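PDB 4ZM5: chain length determinant protein from Shigella flexneri, which probably regulates the length of the O-antigen polysaccharide chains of lipopolysaccharide, as a member of the polysaccharide co-polymerase family. Local coordinates for residues Thr7-Ile12 with Thr83-Gly88; Ile11-Asp16 with Ala226-Met231; Glu43-Arg48 with Gln111-Asp116; Ser51-Leu56 with Leu69-Ser74. The protein carries 1 engineered substitution. All coordinates share one frame; numbering follows the deposited sequence.

Contact 1. Residues Thr7-Ile12 with Thr83-Gly88; sequences TSTAII and TVSYVG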
loop_
_atom_site.group_PDB
_atom_site.type_symbol
_atom_site.label_atom_id
_atom_site.label_comp_id
_atom_site.label_asym_id
_atom_site.label_seq_id
_atom_site.Cartn_x
_atom_site.Cartn_y
_atom_site.Cartn_z
ATOM N N THR B 7 -23.922 34.746 11.587
ATOM C CA THR B 7 -23.326 33.438 11.312
ATOM C C THR B 7 -22.785 33.346 9.872
ATOM O O THR B 7 -23.510 33.551 8.899
ATOM C CB THR B 7 -24.319 32.284 11.617
ATOM O OG1 THR B 7 -24.742 32.384 12.965
ATOM C CG2 THR B 7 -23.700 30.893 11.455
ATOM N N SER B 8 -21.499 33.015 9.764
ATOM C CA SER B 8 -20.843 32.730 8.496
ATOM C C SER B 8 -20.692 31.231 8.371
ATOM O O SER B 8 -20.307 30.562 9.334
ATOM C CB SER B 8 -19.486 33.396 8.396
ATOM O OG SER B 8 -18.902 33.115 7.132
ATOM N N THR B 9 -21.037 30.700 7.201
ATOM C CA THR B 9 -21.024 29.264 6.959
ATOM C C THR B 9 -20.181 28.929 5.740
ATOM O O THR B 9 -20.170 29.670 4.749
ATOM C CB THR B 9 -22.482 28.764 6.787
ATOM O OG1 THR B 9 -23.221 29.113 7.939
ATOM C CG2 THR B 9 -22.584 27.272 6.638
ATOM N N ALA B 10 -19.518 27.774 5.817
ATOM C CA ALA B 10 -18.745 27.164 4.738
ATOM C C ALA B 10 -19.045 25.668 4.712
ATOM O O ALA B 10 -19.372 25.088 5.755
ATOM C CB ALA B 10 -17.256 27.421 4.919
ATOM N N ILE B 11 -19.006 25.054 3.521
ATOM C CA ILE B 11 -19.220 23.608 3.388
ATOM C C ILE B 11 -17.993 23.042 2.721
ATOM O O ILE B 11 -17.601 23.473 1.641
ATOM C CB ILE B 11 -20.541 23.191 2.690
ATOM C CG1 ILE B 11 -21.754 23.763 3.454
ATOM C CG2 ILE B 11 -20.626 21.669 2.605
ATOM C CD1 ILE B 11 -23.064 23.746 2.733
ATOM N N ILE B 12 -17.402 22.073 3.382
ATOM C CA ILE B 12 -16.162 21.455 2.961
ATOM C C ILE B 12 -16.343 19.933 2.822
ATOM O O ILE B 12 -17.118 19.330 3.572
ATOM C CB ILE B 12 -15.128 21.906 4.029
ATOM C CG1 ILE B 12 -14.355 23.132 3.531
ATOM C CG2 ILE B 12 -14.241 20.803 4.630
ATOM C CD1 ILE B 12 -13.678 24.004 4.648
ATOM N N THR B 83 -20.153 21.008 7.404
ATOM C CA THR B 83 -20.545 22.402 7.538
ATOM C C THR B 83 -19.760 23.022 8.682
ATOM O O THR B 83 -19.840 22.566 9.837
ATOM C CB THR B 83 -22.068 22.503 7.765
ATOM O OG1 THR B 83 -22.718 22.076 6.583
ATOM C CG2 THR B 83 -22.527 23.911 8.068
ATOM N N VAL B 84 -19.011 24.067 8.356
ATOM C CA VAL B 84 -18.244 24.808 9.347
ATOM C C VAL B 84 -18.925 26.174 9.532
ATOM O O VAL B 84 -19.312 26.820 8.553
ATOM C CB VAL B 84 -16.726 24.892 9.034
ATOM C CG1 VAL B 84 -16.051 23.552 9.312
ATOM C CG2 VAL B 84 -16.477 25.287 7.584
ATOM N N SER B 85 -19.146 26.560 10.789
ATOM C CA SER B 85 -19.852 27.796 11.094
ATOM C C SER B 85 -19.164 28.613 12.139
ATOM O O SER B 85 -18.594 28.069 13.064
ATOM C CB SER B 85 -21.268 27.493 11.574
ATOM O OG SER B 85 -22.093 27.092 10.494
ATOM N N TYR B 86 -19.250 29.922 12.012
ATOM C CA TYR B 86 -18.693 30.856 12.978
ATOM C C TYR B 86 -19.695 31.963 13.263
ATOM O O TYR B 86 -20.259 32.547 12.335
ATOM C CB TYR B 86 -17.362 31.449 12.497
ATOM C CG TYR B 86 -16.736 32.360 13.525
ATOM C CD1 TYR B 86 -16.115 31.841 14.661
ATOM C CD2 TYR B 86 -16.815 33.743 13.398
ATOM C CE1 TYR B 86 -15.590 32.677 15.645
ATOM C CE2 TYR B 86 -16.297 34.587 14.376
ATOM C CZ TYR B 86 -15.669 34.047 15.490
ATOM O OH TYR B 86 -15.154 34.870 16.451
ATOM N N VAL B 87 -19.886 32.266 14.550
ATOM C CA VAL B 87 -20.760 33.349 14.991
ATOM C C VAL B 87 -19.873 34.554 15.359
ATOM O O VAL B 87 -19.102 34.500 16.331
ATOM C CB VAL B 87 -21.736 32.958 16.142
ATOM C CG1 VAL B 87 -22.702 34.102 16.465
ATOM C CG2 VAL B 87 -22.503 31.680 15.826
ATOM N N GLY B 88 -19.978 35.600 14.545
ATOM C CA GLY B 88 -19.245 36.847 14.719
ATOM C C GLY B 88 -20.122 37.985 15.207
ATOM O O GLY B 88 -21.325 37.808 15.440
#
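Ser8 and Tyr86, and two residues further on Ala10 and Val84, are the hydrogen-bonded pairs of two antiparallel strands, whose axes run 4.7 Å apart. Each pair is closed by two backbone bonds, with Ser8 N to Tyr86 O at 2.9 Å and Val84 N to Ala10 O at 2.8 Å. In the non-hydrogen-bonded pair between them, Thr9 with Ser85, CA-H groups lean on carbonyls of the same pairs, Ser85 CA lying 3.3 Å from Ser8 O.

Packing is tight on the face that carries Ser8, Ala10, Val84 and Tyr86. With CG1 anti to the carbonyl carbon (chi1 -74°), CG2 of Val84 falls between N and C, and this methyl presses on Ala10 CB at 3.5 Å; Ile12 CD1 reaches the same CG2 more loosely, at 4.3 Å. The polar groups of this face are held elsewhere, Ser8 OG by Thr234 O and the Tyr86 hydroxyl by Glu67, while helix 91-159 packs over Ser8 and Tyr86.

The opposite face is looser and partly exposed. Thr9 OG1 and Ser85 OG meet only in a weak hydrogen bond of 3.4 Å, and the methyls Thr9 CG2 and Thr83 CG2 touch at 3.7 Å. Thr7 turns its hydroxyl to Asp240 and Thr83 its own to Ser74, so little of the polarity here is spent across the pair. Glu58 of the second subunit packs on Thr9 and Thr83. The result is a regular antiparallel pairing in the middle of the sheet of the alpha/beta base domain characteristic of Wzz-type chain-length regulators, with one face turned to the long helix and the other toward a neighbouring subunit.

Contact 2. Residues Ile11-Asp16 with Ala226-Met231; sequences IITQPD and AYRYVM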
loop_
_atom_site.group_PDB
_atom_site.type_symbol
_atom_site.label_atom_id
_atom_site.label_comp_id
_atom_site.label_asym_id
_atom_site.label_seq_id
_atom_site.Cartn_x
_atom_site.Cartn_y
_atom_site.Cartn_z
ATOM N N ILE B 11 -19.006 25.054 3.521
ATOM C CA ILE B 11 -19.220 23.608 3.388
ATOM C C ILE B 11 -17.993 23.042 2.721
ATOM O O ILE B 11 -17.601 23.473 1.641
ATOM C CB ILE B 11 -20.541 23.191 2.690
ATOM C CG1 ILE B 11 -21.754 23.763 3.454
ATOM C CG2 ILE B 11 -20.626 21.669 2.605
ATOM C CD1 ILE B 11 -23.064 23.746 2.733
ATOM N N ILE B 12 -17.402 22.073 3.382
ATOM C CA ILE B 12 -16.162 21.455 2.961
ATOM C C ILE B 12 -16.343 19.933 2.822
ATOM O O ILE B 12 -17.118 19.330 3.572
ATOM C CB ILE B 12 -15.128 21.906 4.029
ATOM C CG1 ILE B 12 -14.355 23.132 3.531
ATOM C CG2 ILE B 12 -14.241 20.803 4.630
ATOM C CD1 ILE B 12 -13.678 24.004 4.648
ATOM N N THR B 13 -15.696 19.329 1.795
ATOM C CA THR B 13 -15.759 17.872 1.609
ATOM C C THR B 13 -14.342 17.358 1.268
ATOM O O THR B 13 -13.379 18.134 1.263
ATOM C CB THR B 13 -16.861 17.424 0.617
ATOM O OG1 THR B 13 -17.071 16.024 0.784
ATOM C CG2 THR B 13 -16.536 17.723 -0.835
ATOM N N GLN B 14 -14.237 16.046 1.011
ATOM C CA GLN B 14 -12.980 15.402 0.668
ATOM C C GLN B 14 -12.409 16.019 -0.602
ATOM O O GLN B 14 -13.168 16.483 -1.475
ATOM C CB GLN B 14 -13.162 13.878 0.497
ATOM C CG GLN B 14 -14.035 13.445 -0.674
ATOM C CD GLN B 14 -14.411 11.985 -0.640
ATOM O OE1 GLN B 14 -13.994 11.214 0.225
ATOM N NE2 GLN B 14 -15.238 11.576 -1.575
ATOM N N PRO B 15 -11.085 16.063 -0.717
ATOM C CA PRO B 15 -10.503 16.606 -1.944
ATOM C C PRO B 15 -10.799 15.688 -3.143
ATOM O O PRO B 15 -11.103 14.504 -2.948
ATOM C CB PRO B 15 -9.013 16.680 -1.603
ATOM C CG PRO B 15 -8.813 15.648 -0.556
ATOM C CD PRO B 15 -10.059 15.591 0.234
ATOM N N ASP B 16 -10.729 16.232 -4.374
ATOM C CA ASP B 16 -10.925 15.501 -5.648
ATOM C C ASP B 16 -9.707 14.644 -5.959
ATOM O O ASP B 16 -8.620 14.949 -5.465
ATOM C CB ASP B 16 -11.128 16.484 -6.820
ATOM C CG ASP B 16 -12.478 17.147 -6.902
ATOM O OD1 ASP B 16 -13.481 16.522 -6.472
ATOM O OD2 ASP B 16 -12.551 18.273 -7.450
ATOM N N ALA B 226 -6.188 19.000 1.430
ATOM C CA ALA B 226 -6.806 18.094 2.414
ATOM C C ALA B 226 -8.356 18.195 2.360
ATOM O O ALA B 226 -9.063 17.407 2.982
ATOM C CB ALA B 226 -6.280 18.392 3.812
ATOM N N TYR B 227 -8.863 19.146 1.574
ATOM C CA TYR B 227 -10.289 19.364 1.402
ATOM C C TYR B 227 -10.582 20.051 0.072
ATOM O O TYR B 227 -9.668 20.421 -0.667
ATOM C CB TYR B 227 -10.874 20.189 2.578
ATOM C CG TYR B 227 -10.350 21.608 2.648
ATOM C CD1 TYR B 227 -9.110 21.887 3.218
ATOM C CD2 TYR B 227 -11.093 22.673 2.145
ATOM C CE1 TYR B 227 -8.614 23.185 3.265
ATOM C CE2 TYR B 227 -10.612 23.976 2.197
ATOM C CZ TYR B 227 -9.370 24.228 2.765
ATOM O OH TYR B 227 -8.873 25.506 2.825
ATOM N N ARG B 228 -11.876 20.204 -0.213
ATOM C CA ARG B 228 -12.443 20.848 -1.380
ATOM C C ARG B 228 -13.641 21.626 -0.889
ATOM O O ARG B 228 -14.411 21.105 -0.076
ATOM C CB ARG B 228 -12.833 19.794 -2.429
ATOM C CG ARG B 228 -13.630 20.346 -3.584
ATOM C CD ARG B 228 -13.964 19.301 -4.618
ATOM N NE ARG B 228 -15.113 18.463 -4.280
ATOM C CZ ARG B 228 -16.391 18.822 -4.401
ATOM N NH1 ARG B 228 -16.712 20.057 -4.779
ATOM N NH2 ARG B 228 -17.353 17.955 -4.139
ATOM N N TYR B 229 -13.790 22.881 -1.329
ATOM C CA TYR B 229 -14.943 23.660 -0.919
ATOM C C TYR B 229 -16.139 23.290 -1.744
ATOM O O TYR B 229 -16.046 23.164 -2.964
ATOM C CB TYR B 229 -14.713 25.172 -1.061
ATOM C CG TYR B 229 -13.928 25.849 0.038
ATOM C CD1 TYR B 229 -14.484 26.048 1.302
ATOM C CD2 TYR B 229 -12.682 26.421 -0.221
ATOM C CE1 TYR B 229 -13.785 26.732 2.301
ATOM C CE2 TYR B 229 -11.975 27.099 0.770
ATOM C CZ TYR B 229 -12.533 27.260 2.023
ATOM O OH TYR B 229 -11.833 27.955 2.968
ATOM N N VAL B 230 -17.264 23.130 -1.074
ATOM C CA VAL B 230 -18.560 22.951 -1.690
ATOM C C VAL B 230 -19.127 24.376 -1.747
ATOM O O VAL B 230 -19.686 24.794 -2.769
ATOM C CB VAL B 230 -19.449 21.940 -0.918
ATOM C CG1 VAL B 230 -20.889 21.999 -1.400
ATOM C CG2 VAL B 230 -18.917 20.530 -1.045
ATOM N N MET B 231 -18.893 25.137 -0.652
ATOM C CA MET B 231 -19.295 26.519 -0.452
ATOM C C MET B 231 -18.254 27.231 0.420
ATOM O O MET B 231 -17.989 26.790 1.542
ATOM C CB MET B 231 -20.690 26.546 0.208
ATOM C CG MET B 231 -21.328 27.904 0.267
ATOM S SD MET B 231 -22.877 27.841 1.193
ATOM C CE MET B 231 -22.248 27.616 2.834
HETATM O O HOH W 1 -14.468 15.512 -3.814
#
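Arg228 lies alongside Thr13 and crosses Asp16. Its CB sits 3.5 Å from Gln14 O and rests more loosely on Pro15 CA. With CG anti to the backbone N (chi1 171°), the chain runs out straight to CD, which lies 3.3 Å from Asp16 OD2. A bend at chi3 (81°) then turns the guanidinium back over Thr13, whose CG2 covers one of its faces, 3.4 Å from Arg228 NH2. NE gives its in-plane hydrogen bond to a water that also donates to Gln14 O and Asp16 OD1. Asp16 OD1 is itself 3.4 Å from Arg228 NE but well out of the guanidinium plane, so the salt bridge is one of charge alone. The same carboxylate also pairs with Arg48 and Lys115 of the second subunit, tying this corner to the interface.

On the other face of the strand pair, Ile12 CD1 lies 3.6 Å from Tyr229 CE1, and Ile12 CG1 is equally close to Tyr227 CD2.

The backbones bond at Thr13 and Arg228, then lose step. Ile11 O accepts from both Val230 N at 2.8 Å and Met231 N at 3.1 Å, the latter on a lone pair, while Ile11 N donates to Met231 O. Two residues facing one make a classic beta bulge, here where the short strand 228-229, outermost in the sheet of this chain, meets strand 6-13 and the chain turns a corner.

Contact 3. Residues Glu43-Arg48 with Gln111-Asp116; sequences ETLIGR and QELEKD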
loop_
_atom_site.group_PDB
_atom_site.type_symbol
_atom_site.label_atom_id
_atom_site.label_comp_id
_atom_site.label_asym_id
_atom_site.label_seq_id
_atom_site.Cartn_x
_atom_site.Cartn_y
_atom_site.Cartn_z
ATOM N N GLU B 43 -10.600 10.173 2.070
ATOM C CA GLU B 43 -11.241 10.114 3.381
ATOM C C GLU B 43 -10.243 10.377 4.504
ATOM O O GLU B 43 -10.590 10.984 5.516
ATOM C CB GLU B 43 -11.917 8.755 3.582
ATOM C CG GLU B 43 -13.318 8.735 3.008
ATOM C CD GLU B 43 -13.947 7.369 2.838
ATOM O OE1 GLU B 43 -14.635 7.167 1.809
ATOM O OE2 GLU B 43 -13.821 6.533 3.765
ATOM N N THR B 44 -9.018 9.908 4.334
ATOM C CA THR B 44 -7.942 10.077 5.294
ATOM C C THR B 44 -7.590 11.548 5.387
ATOM O O THR B 44 -7.422 12.051 6.498
ATOM C CB THR B 44 -6.758 9.181 4.870
ATOM O OG1 THR B 44 -7.150 7.830 5.063
ATOM C CG2 THR B 44 -5.491 9.413 5.670
ATOM N N LEU B 45 -7.525 12.240 4.228
ATOM C CA LEU B 45 -7.182 13.648 4.140
ATOM C C LEU B 45 -8.276 14.564 4.687
ATOM O O LEU B 45 -7.960 15.494 5.448
ATOM C CB LEU B 45 -6.795 14.024 2.714
ATOM C CG LEU B 45 -5.389 13.557 2.369
ATOM C CD1 LEU B 45 -5.138 13.619 0.903
ATOM C CD2 LEU B 45 -4.361 14.363 3.089
ATOM N N ILE B 46 -9.546 14.295 4.374
ATOM C CA ILE B 46 -10.619 15.106 4.965
ATOM C C ILE B 46 -10.696 14.776 6.500
ATOM O O ILE B 46 -10.866 15.693 7.315
ATOM C CB ILE B 46 -11.984 15.013 4.204
ATOM C CG1 ILE B 46 -13.004 16.074 4.694
ATOM C CG2 ILE B 46 -12.563 13.608 4.172
ATOM C CD1 ILE B 46 -12.491 17.563 4.559
ATOM N N GLY B 47 -10.427 13.510 6.859
ATOM C CA GLY B 47 -10.332 13.029 8.230
ATOM C C GLY B 47 -9.293 13.795 9.027
ATOM O O GLY B 47 -9.588 14.252 10.129
ATOM N N ARG B 48 -8.087 13.995 8.452
ATOM C CA ARG B 48 -6.985 14.739 9.084
ATOM C C ARG B 48 -7.383 16.231 9.254
ATOM O O ARG B 48 -7.103 16.822 10.306
ATOM C CB ARG B 48 -5.662 14.577 8.287
ATOM C CG ARG B 48 -4.429 15.061 9.059
ATOM C CD ARG B 48 -3.083 14.785 8.373
ATOM N NE ARG B 48 -2.471 13.502 8.759
ATOM C CZ ARG B 48 -1.888 13.271 9.928
ATOM N NH1 ARG B 48 -1.849 14.214 10.856
ATOM N NH2 ARG B 48 -1.366 12.081 10.190
ATOM N N GLN B 111 1.489 20.906 7.526
ATOM C CA GLN B 111 2.686 20.567 8.294
ATOM C C GLN B 111 2.628 19.117 8.748
ATOM O O GLN B 111 3.638 18.436 8.641
ATOM C CB GLN B 111 2.866 21.500 9.492
ATOM C CG GLN B 111 3.316 22.904 9.116
ATOM C CD GLN B 111 4.026 23.574 10.257
ATOM O OE1 GLN B 111 5.248 23.483 10.385
ATOM N NE2 GLN B 111 3.282 24.262 11.109
ATOM N N GLU B 112 1.450 18.641 9.222
ATOM C CA GLU B 112 1.187 17.257 9.656
ATOM C C GLU B 112 1.438 16.294 8.508
ATOM O O GLU B 112 1.999 15.219 8.732
ATOM C CB GLU B 112 -0.260 17.095 10.152
ATOM C CG GLU B 112 -0.552 17.732 11.497
ATOM C CD GLU B 112 -1.976 17.624 12.025
ATOM O OE1 GLU B 112 -2.858 17.106 11.304
ATOM O OE2 GLU B 112 -2.211 18.077 13.168
ATOM N N LEU B 113 1.049 16.704 7.277
ATOM C CA LEU B 113 1.195 15.942 6.046
ATOM C C LEU B 113 2.633 15.861 5.598
ATOM O O LEU B 113 3.035 14.848 5.035
ATOM C CB LEU B 113 0.346 16.565 4.933
ATOM C CG LEU B 113 -1.146 16.274 4.965
ATOM C CD1 LEU B 113 -1.883 17.142 3.967
ATOM C CD2 LEU B 113 -1.416 14.781 4.792
ATOM N N GLU B 114 3.404 16.934 5.817
ATOM C CA GLU B 114 4.825 16.992 5.480
ATOM C C GLU B 114 5.584 15.985 6.337
ATOM O O GLU B 114 6.392 15.223 5.804
ATOM C CB GLU B 114 5.365 18.415 5.669
ATOM C CG GLU B 114 6.710 18.658 5.007
ATOM C CD GLU B 114 7.346 20.016 5.236
ATOM O OE1 GLU B 114 6.798 20.818 6.033
ATOM O OE2 GLU B 114 8.412 20.267 4.624
ATOM N N LYS B 115 5.273 15.938 7.654
ATOM C CA LYS B 115 5.869 15.003 8.616
ATOM C C LYS B 115 5.434 13.577 8.297
ATOM O O LYS B 115 6.257 12.674 8.331
ATOM C CB LYS B 115 5.487 15.384 10.060
ATOM C CG LYS B 115 6.204 14.571 11.145
ATOM C CD LYS B 115 5.194 14.050 12.171
ATOM C CE LYS B 115 5.786 13.106 13.185
ATOM N NZ LYS B 115 4.739 12.246 13.810
ATOM N N ASP B 116 4.155 13.391 7.941
ATOM C CA ASP B 116 3.559 12.099 7.579
ATOM C C ASP B 116 4.275 11.500 6.357
ATOM O O ASP B 116 4.650 10.322 6.384
ATOM C CB ASP B 116 2.042 12.270 7.306
ATOM C CG ASP B 116 1.252 10.983 7.238
ATOM O OD1 ASP B 116 1.184 10.268 8.275
ATOM O OD2 ASP B 116 0.643 10.719 6.178
HETATM O O HOH W 2 -5.180 16.232 12.394
#
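Arg48 reaches from helix 38-53 to Glu112 and Leu113 on helix 91-159, and these three residues make most of the contact between helix segments whose axes stay 11.8 Å apart. CG of Arg48 is anti to the backbone N (chi1 -167°), which sends the chain straight at the facing helix before a bend at chi3 turns the guanidinium along it. NH1 donates to Glu112 OE1 over 3.1 Å. The acceptor lies in the guanidinium plane, yet the bond meets OE1 from well above the carboxylate plane; the two planes stand 76° apart. A water fixes the same oxygen further, donating to Glu112 OE1 at 2.7 Å and to the backbone Arg48 O.

NH2 approaches Asp116 OD1 only in a long salt bridge of 3.7 Å; its stronger partner is Asp16 of the third subunit. The three acids gathered round the guanidinium probably offset the charge of Arg228 of the third subunit, which lies close by.

Leu113 forms the apolar half. Its CD2 meets the Leu45 CD2 methyl at 3.4 Å, the two side chains crossing at about a right angle, and also touches the aliphatic part of Arg48 at CD, 3.9 Å away.

Helix 17-31 closes over this apolar side, with Ile20 against Leu45 and Tyr23 against Leu113, while the charged side faces the third subunit. The contact thus fastens helix 38-53 to the long helix 91-159 at a subunit boundary.

Contact 4. Residues Ser51-Leu56 with Leu69-Ser74; sequences SAFSAL and LTIEPS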
loop_
_atom_site.group_PDB
_atom_site.type_symbol
_atom_site.label_atom_id
_atom_site.label_comp_id
_atom_site.label_asym_id
_atom_site.label_seq_id
_atom_site.Cartn_x
_atom_site.Cartn_y
_atom_site.Cartn_z
ATOM N N SER B 51 -10.405 16.530 11.948
ATOM C CA SER B 51 -9.883 16.218 13.278
ATOM C C SER B 51 -9.159 17.419 13.869
ATOM O O SER B 51 -9.449 17.770 15.008
ATOM C CB SER B 51 -8.968 14.997 13.253
ATOM O OG SER B 51 -7.984 15.139 12.247
ATOM N N ALA B 52 -8.252 18.063 13.095
ATOM C CA ALA B 52 -7.525 19.263 13.516
ATOM C C ALA B 52 -8.524 20.390 13.829
ATOM O O ALA B 52 -8.416 21.024 14.881
ATOM C CB ALA B 52 -6.552 19.693 12.430
ATOM N N PHE B 53 -9.548 20.571 12.950
ATOM C CA PHE B 53 -10.603 21.586 13.081
ATOM C C PHE B 53 -11.402 21.461 14.384
ATOM O O PHE B 53 -11.809 22.480 14.950
ATOM C CB PHE B 53 -11.592 21.518 11.891
ATOM C CG PHE B 53 -12.192 22.859 11.555
ATOM C CD1 PHE B 53 -13.333 23.315 12.211
ATOM C CD2 PHE B 53 -11.595 23.692 10.612
ATOM C CE1 PHE B 53 -13.862 24.590 11.931
ATOM C CE2 PHE B 53 -12.111 24.966 10.346
ATOM C CZ PHE B 53 -13.240 25.411 11.010
ATOM N N SER B 54 -11.663 20.215 14.824
ATOM C CA SER B 54 -12.466 19.881 15.995
ATOM C C SER B 54 -11.850 20.407 17.307
ATOM O O SER B 54 -12.578 20.529 18.301
ATOM C CB SER B 54 -12.698 18.376 16.078
ATOM O OG SER B 54 -11.503 17.692 16.410
ATOM N N ALA B 55 -10.538 20.747 17.311
ATOM C CA ALA B 55 -9.891 21.310 18.495
ATOM C C ALA B 55 -10.367 22.771 18.750
ATOM O O ALA B 55 -10.539 23.183 19.909
ATOM C CB ALA B 55 -8.379 21.252 18.336
ATOM N N LEU B 56 -10.597 23.529 17.657
ATOM C CA LEU B 56 -11.014 24.941 17.667
ATOM C C LEU B 56 -12.369 25.149 18.388
ATOM O O LEU B 56 -12.387 25.984 19.287
ATOM C CB LEU B 56 -11.071 25.558 16.247
ATOM C CG LEU B 56 -9.873 25.499 15.267
ATOM C CD1 LEU B 56 -9.838 26.713 14.422
ATOM C CD2 LEU B 56 -8.523 25.253 15.947
ATOM N N LEU B 69 -17.793 28.308 17.342
ATOM C CA LEU B 69 -17.364 27.708 16.086
ATOM C C LEU B 69 -17.859 26.276 16.058
ATOM O O LEU B 69 -17.710 25.542 17.041
ATOM C CB LEU B 69 -15.856 27.790 15.880
ATOM C CG LEU B 69 -15.387 27.357 14.509
ATOM C CD1 LEU B 69 -14.722 28.487 13.792
ATOM C CD2 LEU B 69 -14.466 26.179 14.632
ATOM N N THR B 70 -18.458 25.893 14.928
ATOM C CA THR B 70 -19.113 24.611 14.750
ATOM C C THR B 70 -18.588 23.864 13.536
ATOM O O THR B 70 -18.258 24.472 12.516
ATOM C CB THR B 70 -20.621 24.850 14.618
ATOM O OG1 THR B 70 -21.032 25.906 15.490
ATOM C CG2 THR B 70 -21.425 23.629 14.950
ATOM N N ILE B 71 -18.517 22.529 13.677
ATOM C CA ILE B 71 -18.166 21.566 12.635
ATOM C C ILE B 71 -19.144 20.379 12.797
ATOM O O ILE B 71 -19.152 19.684 13.815
ATOM C CB ILE B 71 -16.654 21.163 12.543
ATOM C CG1 ILE B 71 -16.405 20.197 11.336
ATOM C CG2 ILE B 71 -16.080 20.660 13.871
ATOM C CD1 ILE B 71 -14.987 20.155 10.771
ATOM N N GLU B 72 -20.035 20.234 11.817
ATOM C CA GLU B 72 -21.078 19.218 11.797
ATOM C C GLU B 72 -21.256 18.645 10.405
ATOM O O GLU B 72 -21.032 19.375 9.430
ATOM C CB GLU B 72 -22.411 19.866 12.219
ATOM C CG GLU B 72 -22.544 20.204 13.689
ATOM C CD GLU B 72 -23.923 20.750 14.005
ATOM O OE1 GLU B 72 -24.155 21.944 13.710
ATOM O OE2 GLU B 72 -24.803 19.957 14.417
ATOM N N PRO B 73 -21.765 17.396 10.251
ATOM C CA PRO B 73 -22.107 16.935 8.890
ATOM C C PRO B 73 -23.252 17.810 8.320
ATOM O O PRO B 73 -24.144 18.198 9.077
ATOM C CB PRO B 73 -22.520 15.476 9.106
ATOM C CG PRO B 73 -22.905 15.375 10.517
ATOM C CD PRO B 73 -22.111 16.382 11.272
ATOM N N SER B 74 -23.177 18.196 7.032
ATOM C CA SER B 74 -24.183 19.047 6.361
ATOM C C SER B 74 -25.536 18.354 6.254
ATOM O O SER B 74 -26.567 19.006 6.415
ATOM C CB SER B 74 -23.705 19.468 4.974
ATOM O OG SER B 74 -22.359 19.893 5.034
#
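Phe53 packs against Ile71 and Leu69, with Ile71 CD1 lying 3.8 Å from Phe53 CB and equally close to Phe53 CD1, so that it bears on the root of the side chain. Ile71 extends CG1 anti to its backbone N (chi1 -177°), which carries CD1 out of the strand to this point. Leu69 crosses the phenylalanine at about a right angle, and its CD2 methyl lies beside the CD1-CE1-CZ side of the ring, though its exact placement is doubtful. The same methyl touches Leu56 CB at 3.8 Å, and Ile71 CG2 lies more distantly, at 4.3 Å, from Ser54 CA. No hydrogen bond joins the two segments; the contact is mainly apolar.

Around this shell, Val84 packs on both Phe53 and Ile71, and Tyr86 on Leu69, each from the adjoining strand 82-88. Ile102 and Val105 of helix 91-159 hold Phe53 from another quarter. Pro57, the engineered residue of this variant, touches Leu69 and Ile71.

Strand 68-73, outermost in the sheet of this chain and bonded to strand 82-88, is thereby covered by the junction of helices 38-53 and 55-61, which lies between it and helix 91-159.

Contacts 1 and 2 lie within one antiparallel sheet, ordered 68-73, 82-88, 6-13, 228-229; contact 4 packs on it and contact 3 lies beyond it. Contacts 1 and 2 share strand 6-13, with centres 14 Å apart, and join it to its two neighbours. Contact 4, 10 Å from contact 1, lays a helix junction on strand 68-73, and contact 3, centred 16 Å from contact 4 and sharing helix 38-53 with it, ties that helix to helix 91-159. Along the chain, contacts 3 and 4 fall inside the loop closed by contact 2, which brings residues near the two termini together. Ile46, in the 43-48 segment, packs against Ile12, Gln14 and Tyr227 of contact 2. All four touch neighbouring subunits, so one compact base domain also serves as an assembly surface.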